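Local coordinates for E3 SUMO-protein ligase SIZ1 (Saccharomyces cerevisiae, PDB 3I2D) that acts as a SUMO E3 ligase of the PIAS family, promoting attachment of SUMO to septins and PCNA in yeast, at residues A[107-121]-A[167-179]. Residues are numbered along the deposited sequence; the frame is centred on the assembly and turned at random.
Sequences YNLLSNPNSKHRLYL and KPADLTPHLKPYT
Leu121 and Ala169 form an antiparallel hydrogen-bonded pair: Leu121 N lies 2.8 Å from Ala169 O, and Ala169 N gives the return bond to Leu121 O. Beyond the next pair, Tyr120 with Asp170, the ladder gives way to a side chain: Leu171 N still donates to Leu119 O, but Leu119 N donates to Thr172 OG1 (2.6 Å, 160° at the hydrogen). That hydroxyl in turn donates to Asp170 OD1 at 2.7 Å, so it relays between strand amide and carboxylate; an alanine in place of Thr172 would probably leave the Leu119 amide and Asp170 OD1 without this shared mate.

Asp170 can be followed outward. Its CB rests against Tyr120 CE1; CG, turned anti to the backbone N (chi1 -158°), meets CE1 again at the ring edge. OD1 sits over the centre of the Arg118 guanidinium face, while OD2 lies 2.8 Å from Arg118 NH1, but no N-H is aimed at it, since the carboxylate sits above the flat group; the salt bridge is one of charge only. A water bridges OD2 to Tyr120 OH.

Further along, Leu110 CD1 meets Leu175 CD1 at 3.6 Å, and Tyr178 turns its edge to the Tyr107 face in an offset edge-to-face pair (planes at 86°). The contact thus adds edge strand 169-170 to an antiparallel sheet of the PINIT domain and lays the following loop against helix 104-111.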
loop_
_atom_site.group_PDB
_atom_site.type_symbol
_atom_site.label_atom_id
_atom_site.label_comp_id
_atom_site.label_asym_id
_atom_site.label_seq_id
_atom_site.Cartn_x
_atom_site.Cartn_y
_atom_site.Cartn_z
ATOM N N TYR A 107 -4.061 -2.991 -24.359
ATOM C CA TYR A 107 -4.067 -4.453 -24.320
ATOM C C TYR A 107 -2.711 -5.079 -24.063
ATOM O O TYR A 107 -2.624 -6.220 -23.622
ATOM C CB TYR A 107 -4.625 -5.044 -25.621
ATOM C CG TYR A 107 -4.823 -6.540 -25.515
ATOM C CD1 TYR A 107 -5.965 -7.066 -24.907
ATOM C CD2 TYR A 107 -3.819 -7.424 -25.897
ATOM C CE1 TYR A 107 -6.097 -8.439 -24.667
ATOM C CE2 TYR A 107 -3.940 -8.795 -25.660
ATOM C CZ TYR A 107 -5.078 -9.296 -25.042
ATOM O OH TYR A 107 -5.183 -10.642 -24.769
ATOM N N ASN A 108 -1.654 -4.334 -24.347
ATOM C CA ASN A 108 -0.296 -4.831 -24.170
ATOM C C ASN A 108 0.091 -5.098 -22.715
ATOM O O ASN A 108 0.225 -6.253 -22.281
ATOM C CB ASN A 108 0.686 -3.833 -24.779
ATOM C CG ASN A 108 0.339 -3.483 -26.216
ATOM O OD1 ASN A 108 0.931 -2.574 -26.804
ATOM N ND2 ASN A 108 -0.621 -4.205 -26.791
ATOM N N LEU A 109 0.280 -4.017 -21.969
ATOM C CA LEU A 109 0.666 -4.105 -20.574
ATOM C C LEU A 109 -0.025 -5.260 -19.850
ATOM O O LEU A 109 0.583 -5.951 -19.029
ATOM C CB LEU A 109 0.325 -2.789 -19.874
ATOM C CG LEU A 109 0.559 -1.485 -20.649
ATOM C CD1 LEU A 109 0.467 -0.280 -19.691
ATOM C CD2 LEU A 109 1.928 -1.529 -21.313
ATOM N N LEU A 110 -1.295 -5.476 -20.173
ATOM C CA LEU A 110 -2.095 -6.511 -19.527
ATOM C C LEU A 110 -1.885 -7.929 -20.056
ATOM O O LEU A 110 -1.987 -8.907 -19.304
ATOM C CB LEU A 110 -3.578 -6.138 -19.636
ATOM C CG LEU A 110 -3.899 -4.658 -19.397
ATOM C CD1 LEU A 110 -5.387 -4.424 -19.513
ATOM C CD2 LEU A 110 -3.405 -4.233 -18.033
ATOM N N SER A 111 -1.592 -8.028 -21.351
ATOM C CA SER A 111 -1.392 -9.307 -22.029
ATOM C C SER A 111 -0.316 -10.232 -21.442
ATOM O O SER A 111 -0.642 -11.213 -20.762
ATOM C CB SER A 111 -1.092 -9.043 -23.502
ATOM O OG SER A 111 -0.001 -8.152 -23.622
ATOM N N ASN A 112 0.952 -9.917 -21.721
ATOM C CA ASN A 112 2.118 -10.692 -21.262
ATOM C C ASN A 112 1.894 -11.585 -20.024
ATOM O O ASN A 112 1.179 -11.201 -19.092
ATOM C CB ASN A 112 3.286 -9.726 -20.999
ATOM C CG ASN A 112 4.609 -10.445 -20.746
ATOM O OD1 ASN A 112 5.075 -11.223 -21.581
ATOM N ND2 ASN A 112 5.224 -10.177 -19.594
ATOM N N PRO A 113 2.506 -12.795 -20.003
ATOM C CA PRO A 113 2.384 -13.746 -18.886
ATOM C C PRO A 113 3.020 -13.256 -17.579
ATOM O O PRO A 113 2.529 -13.556 -16.486
ATOM C CB PRO A 113 3.065 -15.006 -19.427
ATOM C CG PRO A 113 4.093 -14.465 -20.360
ATOM C CD PRO A 113 3.311 -13.388 -21.089
ATOM N N ASN A 114 4.119 -12.512 -17.697
ATOM C CA ASN A 114 4.805 -11.964 -16.531
ATOM C C ASN A 114 4.683 -10.438 -16.516
ATOM O O ASN A 114 5.623 -9.735 -16.160
ATOM C CB ASN A 114 6.288 -12.372 -16.528
ATOM C CG ASN A 114 6.513 -13.796 -16.014
ATOM O OD1 ASN A 114 7.652 -14.200 -15.755
ATOM N ND2 ASN A 114 5.431 -14.559 -15.865
ATOM N N SER A 115 3.514 -9.932 -16.902
ATOM C CA SER A 115 3.284 -8.489 -16.924
ATOM C C SER A 115 2.862 -8.006 -15.550
ATOM O O SER A 115 1.997 -8.603 -14.903
ATOM C CB SER A 115 2.189 -8.117 -17.926
ATOM O OG SER A 115 0.907 -8.463 -17.429
ATOM N N LYS A 116 3.482 -6.919 -15.112
ATOM C CA LYS A 116 3.164 -6.345 -13.824
ATOM C C LYS A 116 2.057 -5.303 -13.971
ATOM O O LYS A 116 2.008 -4.330 -13.223
ATOM C CB LYS A 116 4.411 -5.696 -13.224
ATOM C CG LYS A 116 5.486 -6.677 -12.800
ATOM C CD LYS A 116 6.545 -5.990 -11.936
ATOM C CE LYS A 116 7.595 -6.984 -11.457
ATOM N NZ LYS A 116 6.978 -8.150 -10.754
ATOM N N HIS A 117 1.168 -5.495 -14.935
ATOM C CA HIS A 117 0.092 -4.538 -15.138
ATOM C C HIS A 117 -1.266 -5.175 -14.997
ATOM O O HIS A 117 -1.454 -6.337 -15.349
ATOM C CB HIS A 117 0.215 -3.893 -16.507
ATOM C CG HIS A 117 1.400 -2.995 -16.633
ATOM N ND1 HIS A 117 2.691 -3.474 -16.696
ATOM C CD2 HIS A 117 1.496 -1.644 -16.621
ATOM C CE1 HIS A 117 3.532 -2.456 -16.712
ATOM N NE2 HIS A 117 2.834 -1.334 -16.665
ATOM N N ARG A 118 -2.222 -4.412 -14.484
ATOM C CA ARG A 118 -3.558 -4.955 -14.288
ATOM C C ARG A 118 -4.628 -3.890 -14.425
ATOM O O ARG A 118 -4.365 -2.711 -14.202
ATOM C CB ARG A 118 -3.648 -5.605 -12.911
ATOM C CG ARG A 118 -2.435 -6.450 -12.571
ATOM C CD ARG A 118 -2.837 -7.850 -12.196
ATOM N NE ARG A 118 -3.675 -8.461 -13.219
ATOM C CZ ARG A 118 -4.302 -9.622 -13.065
ATOM N NH1 ARG A 118 -4.182 -10.301 -11.926
ATOM N NH2 ARG A 118 -5.062 -10.103 -14.042
ATOM N N LEU A 119 -5.835 -4.306 -14.794
ATOM C CA LEU A 119 -6.950 -3.377 -14.960
ATOM C C LEU A 119 -7.802 -3.365 -13.684
ATOM O O LEU A 119 -8.528 -4.316 -13.404
ATOM C CB LEU A 119 -7.806 -3.810 -16.139
ATOM C CG LEU A 119 -8.622 -2.768 -16.895
ATOM C CD1 LEU A 119 -9.957 -3.407 -17.206
ATOM C CD2 LEU A 119 -8.795 -1.484 -16.087
ATOM N N TYR A 120 -7.705 -2.292 -12.911
ATOM C CA TYR A 120 -8.447 -2.193 -11.664
ATOM C C TYR A 120 -9.659 -1.284 -11.770
ATOM O O TYR A 120 -9.632 -0.255 -12.442
ATOM C CB TYR A 120 -7.533 -1.673 -10.546
ATOM C CG TYR A 120 -6.616 -2.705 -9.934
ATOM C CD1 TYR A 120 -6.515 -3.994 -10.468
ATOM C CD2 TYR A 120 -5.870 -2.406 -8.793
ATOM C CE1 TYR A 120 -5.702 -4.959 -9.877
ATOM C CE2 TYR A 120 -5.049 -3.364 -8.193
ATOM C CZ TYR A 120 -4.975 -4.633 -8.740
ATOM O OH TYR A 120 -4.183 -5.583 -8.140
ATOM N N LEU A 121 -10.740 -1.669 -11.116
ATOM C CA LEU A 121 -11.903 -0.818 -11.124
ATOM C C LEU A 121 -11.957 -0.202 -9.727
ATOM O O LEU A 121 -11.840 -0.908 -8.719
ATOM C CB LEU A 121 -13.150 -1.630 -11.406
ATOM C CG LEU A 121 -14.446 -0.829 -11.415
ATOM C CD1 LEU A 121 -14.360 0.313 -12.421
ATOM C CD2 LEU A 121 -15.586 -1.781 -11.730
ATOM N N LYS A 167 -11.694 -1.984 -1.614
ATOM C CA LYS A 167 -10.488 -2.179 -2.407
ATOM C C LYS A 167 -10.904 -2.362 -3.845
ATOM O O LYS A 167 -11.993 -2.872 -4.121
ATOM C CB LYS A 167 -9.695 -3.398 -1.918
ATOM C CG LYS A 167 -10.421 -4.733 -2.018
ATOM C CD LYS A 167 -9.705 -5.802 -1.196
ATOM C CE LYS A 167 -10.514 -7.090 -1.103
ATOM N NZ LYS A 167 -9.785 -8.180 -0.380
ATOM N N PRO A 168 -10.051 -1.944 -4.785
ATOM C CA PRO A 168 -10.368 -2.077 -6.211
ATOM C C PRO A 168 -10.588 -3.532 -6.665
ATOM O O PRO A 168 -10.128 -4.487 -6.024
ATOM C CB PRO A 168 -9.160 -1.435 -6.882
ATOM C CG PRO A 168 -8.042 -1.822 -5.963
ATOM C CD PRO A 168 -8.645 -1.548 -4.599
ATOM N N ALA A 169 -11.293 -3.684 -7.778
ATOM C CA ALA A 169 -11.581 -4.999 -8.323
ATOM C C ALA A 169 -10.750 -5.265 -9.583
ATOM O O ALA A 169 -10.696 -4.443 -10.485
ATOM C CB ALA A 169 -13.063 -5.109 -8.630
ATOM N N ASP A 170 -10.098 -6.422 -9.617
ATOM C CA ASP A 170 -9.260 -6.835 -10.739
ATOM C C ASP A 170 -10.121 -7.395 -11.869
ATOM O O ASP A 170 -10.612 -8.521 -11.758
ATOM C CB ASP A 170 -8.303 -7.938 -10.280
ATOM C CG ASP A 170 -7.075 -8.063 -11.169
ATOM O OD1 ASP A 170 -7.165 -7.712 -12.362
ATOM O OD2 ASP A 170 -6.017 -8.520 -10.679
ATOM N N LEU A 171 -10.296 -6.628 -12.948
ATOM C CA LEU A 171 -11.087 -7.073 -14.112
ATOM C C LEU A 171 -10.243 -7.892 -15.095
ATOM O O LEU A 171 -10.764 -8.712 -15.846
ATOM C CB LEU A 171 -11.634 -5.881 -14.910
ATOM C CG LEU A 171 -12.382 -4.742 -14.240
ATOM C CD1 LEU A 171 -12.671 -3.667 -15.269
ATOM C CD2 LEU A 171 -13.651 -5.258 -13.637
ATOM N N THR A 172 -8.941 -7.637 -15.082
ATOM C CA THR A 172 -7.969 -8.249 -15.977
ATOM C C THR A 172 -8.105 -9.690 -16.448
ATOM O O THR A 172 -8.058 -9.950 -17.648
ATOM C CB THR A 172 -6.588 -8.066 -15.414
ATOM O OG1 THR A 172 -6.518 -6.783 -14.778
ATOM C CG2 THR A 172 -5.568 -8.117 -16.530
ATOM N N PRO A 173 -8.261 -10.647 -15.527
ATOM C CA PRO A 173 -8.389 -12.032 -15.990
ATOM C C PRO A 173 -9.655 -12.361 -16.780
ATOM O O PRO A 173 -9.816 -13.489 -17.237
ATOM C CB PRO A 173 -8.297 -12.842 -14.693
ATOM C CG PRO A 173 -8.882 -11.924 -13.675
ATOM C CD PRO A 173 -8.247 -10.585 -14.055
ATOM N N HIS A 174 -10.547 -11.393 -16.957
ATOM C CA HIS A 174 -11.796 -11.644 -17.681
ATOM C C HIS A 174 -11.981 -10.773 -18.910
ATOM O O HIS A 174 -13.073 -10.711 -19.477
ATOM C CB HIS A 174 -12.990 -11.458 -16.744
ATOM C CG HIS A 174 -12.872 -12.243 -15.481
ATOM N ND1 HIS A 174 -12.961 -13.618 -15.455
ATOM C CD2 HIS A 174 -12.575 -11.859 -14.218
ATOM C CE1 HIS A 174 -12.718 -14.046 -14.229
ATOM N NE2 HIS A 174 -12.479 -13.000 -13.461
ATOM N N LEU A 175 -10.923 -10.085 -19.319
ATOM C CA LEU A 175 -11.010 -9.260 -20.515
ATOM C C LEU A 175 -11.100 -10.212 -21.707
ATOM O O LEU A 175 -10.627 -11.354 -21.631
ATOM C CB LEU A 175 -9.764 -8.380 -20.664
ATOM C CG LEU A 175 -9.650 -7.123 -19.804
ATOM C CD1 LEU A 175 -8.293 -6.489 -20.038
ATOM C CD2 LEU A 175 -10.760 -6.141 -20.152
ATOM N N LYS A 176 -11.722 -9.756 -22.793
ATOM C CA LYS A 176 -11.830 -10.568 -24.000
ATOM C C LYS A 176 -10.594 -10.271 -24.862
ATOM O O LYS A 176 -9.841 -9.340 -24.561
ATOM C CB LYS A 176 -13.119 -10.231 -24.753
ATOM C CG LYS A 176 -14.363 -10.911 -24.191
ATOM C CD LYS A 176 -15.611 -10.529 -24.992
ATOM C CE LYS A 176 -16.853 -11.271 -24.502
ATOM N NZ LYS A 176 -16.649 -12.744 -24.533
ATOM N N PRO A 177 -10.359 -11.069 -25.928
ATOM C CA PRO A 177 -9.206 -10.891 -26.828
ATOM C C PRO A 177 -9.106 -9.558 -27.583
ATOM O O PRO A 177 -10.086 -9.066 -28.137
ATOM C CB PRO A 177 -9.324 -12.087 -27.771
ATOM C CG PRO A 177 -9.937 -13.152 -26.889
ATOM C CD PRO A 177 -11.027 -12.361 -26.195
ATOM N N TYR A 178 -7.899 -8.997 -27.588
ATOM C CA TYR A 178 -7.559 -7.728 -28.245
ATOM C C TYR A 178 -8.703 -6.970 -28.923
ATOM O O TYR A 178 -9.213 -5.988 -28.377
ATOM C CB TYR A 178 -6.442 -7.965 -29.271
ATOM C CG TYR A 178 -5.843 -6.692 -29.823
ATOM C CD1 TYR A 178 -5.098 -5.839 -29.003
ATOM C CD2 TYR A 178 -6.042 -6.324 -31.152
ATOM C CE1 TYR A 178 -4.566 -4.646 -29.496
ATOM C CE2 TYR A 178 -5.517 -5.131 -31.657
ATOM C CZ TYR A 178 -4.782 -4.299 -30.822
ATOM O OH TYR A 178 -4.280 -3.117 -31.309
ATOM N N THR A 179 -9.065 -7.417 -30.129
ATOM C CA THR A 179 -10.147 -6.820 -30.925
ATOM C C THR A 179 -11.473 -7.514 -30.612
ATOM O O THR A 179 -11.884 -8.446 -31.307
ATOM C CB THR A 179 -9.897 -6.960 -32.456
ATOM O OG1 THR A 179 -9.625 -8.334 -32.777
ATOM C CG2 THR A 179 -8.743 -6.073 -32.905
HETATM O O HOH W 1 -4.314 -8.144 -8.642
#